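Local coordinates for twitching motility pilus retraction protein (Geobacter sulfurreducens PCA, PDB 5ZFQ) that probably powers the retraction of type IV pili as a hexameric ATPase motor, at residues 139-144 and 305-310. Sequence-based numbering, arbitrary orientation.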
loop_
_atom_site.group_PDB
_atom_site.type_symbol
_atom_site.label_atom_id
_atom_site.label_comp_id
_atom_site.label_asym_id
_atom_site.label_seq_id
_atom_site.Cartn_x
_atom_site.Cartn_y
_atom_site.Cartn_z
ATOM N N VAL A 139 47.071 12.844 3.728
ATOM C CA VAL A 139 47.005 13.439 5.054
ATOM C C VAL A 139 45.688 14.168 5.301
ATOM O O VAL A 139 45.295 14.378 6.449
ATOM C CB VAL A 139 48.154 14.417 5.272
ATOM C CG1 VAL A 139 49.485 13.750 4.900
ATOM C CG2 VAL A 139 47.928 15.670 4.452
ATOM N N VAL A 140 44.993 14.540 4.231
ATOM C CA VAL A 140 43.756 15.304 4.384
ATOM C C VAL A 140 42.731 14.471 5.124
ATOM O O VAL A 140 41.877 15.006 5.829
ATOM C CB VAL A 140 43.174 15.761 3.023
ATOM C CG1 VAL A 140 42.687 14.558 2.191
ATOM C CG2 VAL A 140 42.059 16.784 3.235
ATOM N N VAL A 141 42.834 13.153 4.982
ATOM C CA VAL A 141 41.878 12.270 5.639
ATOM C C VAL A 141 42.150 12.322 7.124
ATOM O O VAL A 141 41.236 12.432 7.926
ATOM C CB VAL A 141 41.968 10.817 5.152
ATOM C CG1 VAL A 141 40.850 10.009 5.778
ATOM C CG2 VAL A 141 41.874 10.751 3.641
ATOM N N LYS A 142 43.432 12.260 7.469
ATOM C CA LYS A 142 43.868 12.376 8.849
ATOM C C LYS A 142 43.389 13.691 9.464
ATOM O O LYS A 142 42.917 13.716 10.609
ATOM C CB LYS A 142 45.388 12.247 8.931
ATOM C CG LYS A 142 45.868 12.160 10.350
ATOM C CD LYS A 142 47.293 11.610 10.480
ATOM C CE LYS A 142 48.152 11.921 9.270
ATOM N NZ LYS A 142 48.865 10.702 8.791
ATOM N N GLU A 143 43.493 14.770 8.692
ATOM C CA GLU A 143 43.012 16.069 9.133
ATOM C C GLU A 143 41.509 16.028 9.384
ATOM O O GLU A 143 41.012 16.649 10.332
ATOM C CB GLU A 143 43.328 17.149 8.101
ATOM C CG GLU A 143 44.801 17.530 8.016
ATOM C CD GLU A 143 45.082 18.592 6.948
ATOM O OE1 GLU A 143 44.112 19.111 6.334
ATOM O OE2 GLU A 143 46.283 18.901 6.734
ATOM N N LEU A 144 40.789 15.308 8.525
ATOM C CA LEU A 144 39.338 15.196 8.656
ATOM C C LEU A 144 38.955 14.431 9.916
ATOM O O LEU A 144 37.893 14.668 10.492
ATOM C CB LEU A 144 38.733 14.518 7.431
ATOM C CG LEU A 144 38.617 15.377 6.170
ATOM C CD1 LEU A 144 38.081 14.517 5.068
ATOM C CD2 LEU A 144 37.700 16.536 6.412
ATOM N N LEU A 305 43.923 2.114 -4.279
ATOM C CA LEU A 305 42.842 3.007 -3.981
ATOM C C LEU A 305 42.866 4.320 -4.717
ATOM O O LEU A 305 43.871 4.944 -4.830
ATOM C CB LEU A 305 42.799 3.265 -2.493
ATOM C CG LEU A 305 41.626 4.118 -2.062
ATOM C CD1 LEU A 305 40.380 3.288 -1.952
ATOM C CD2 LEU A 305 41.895 4.851 -0.779
ATOM N N ALA A 306 41.722 4.685 -5.258
ATOM C CA ALA A 306 41.512 5.933 -5.947
ATOM C C ALA A 306 40.518 6.673 -5.069
ATOM O O ALA A 306 39.553 6.137 -4.611
ATOM C CB ALA A 306 41.004 5.718 -7.336
ATOM N N LEU A 307 40.749 7.940 -4.874
ATOM C CA LEU A 307 39.987 8.655 -3.872
ATOM C C LEU A 307 39.677 10.087 -4.293
ATOM O O LEU A 307 40.577 10.864 -4.659
ATOM C CB LEU A 307 40.752 8.645 -2.543
ATOM C CG LEU A 307 40.213 9.430 -1.350
ATOM C CD1 LEU A 307 39.051 8.718 -0.640
ATOM C CD2 LEU A 307 41.369 9.723 -0.400
ATOM N N GLU A 308 38.425 10.463 -4.169
ATOM C CA GLU A 308 38.029 11.799 -4.438
ATOM C C GLU A 308 37.717 12.377 -3.080
ATOM O O GLU A 308 36.989 11.805 -2.331
ATOM C CB GLU A 308 36.818 11.811 -5.330
ATOM C CG GLU A 308 36.110 13.139 -5.340
ATOM C CD GLU A 308 35.411 13.454 -6.621
ATOM O OE1 GLU A 308 36.065 13.698 -7.610
ATOM O OE2 GLU A 308 34.205 13.477 -6.636
ATOM N N VAL A 309 38.305 13.516 -2.759
ATOM C CA VAL A 309 38.071 14.176 -1.492
ATOM C C VAL A 309 37.553 15.581 -1.642
ATOM O O VAL A 309 38.152 16.375 -2.284
ATOM C CB VAL A 309 39.372 14.320 -0.699
ATOM C CG1 VAL A 309 39.131 14.941 0.645
ATOM C CG2 VAL A 309 40.073 13.006 -0.555
ATOM N N MET A 310 36.449 15.892 -1.001
ATOM C CA MET A 310 35.917 17.229 -1.022
ATOM C C MET A 310 35.903 17.817 0.374
ATOM O O MET A 310 35.259 17.295 1.236
ATOM C CB MET A 310 34.497 17.199 -1.525
ATOM C CG MET A 310 33.923 18.539 -1.888
ATOM S SD MET A 310 33.145 19.507 -0.626
ATOM C CE MET A 310 31.845 18.514 -0.023
#
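Val140 O accepts a hydrogen bond of 2.9 Å from Leu144 N, the i to i+4 bond of helix 139-144, whose Val140 side chain faces Val309 of the strand. The contact itself is wholly apolar. Val140 and Val309 approach tip to tip, CG1 to CG1 at 3.9 Å, and Val140 CG1 also lies 4.1 Å from Val309 CG2, so one methyl of the helix meets both branches of the strand residue. Val140 CG1 is placed there by a chi1 of 67°, which sets it between the backbone N and the carbonyl carbon. One residue on, Val141 CG2 comes within 4.2 Å of Leu307 CD2, a looser touch. The two segments bury 150 Å² together, a small patch of plain helix-on-sheet packing, although all four residues are buried. Segment 305-310 belongs to an outermost strand, within this chain, of the mixed, largely parallel sheet that probably forms the RecA-like ATPase core; Ala306, Glu308 and Met310 pair through backbone bonds with antiparallel strand 286-296, whose Met290 also touches Val141. Helix 139-144 packs on the Leu307 and Val309 side, while on the other face Ala306 packs on helix 344-353, and Glu308 and Met310 on helix 328-333.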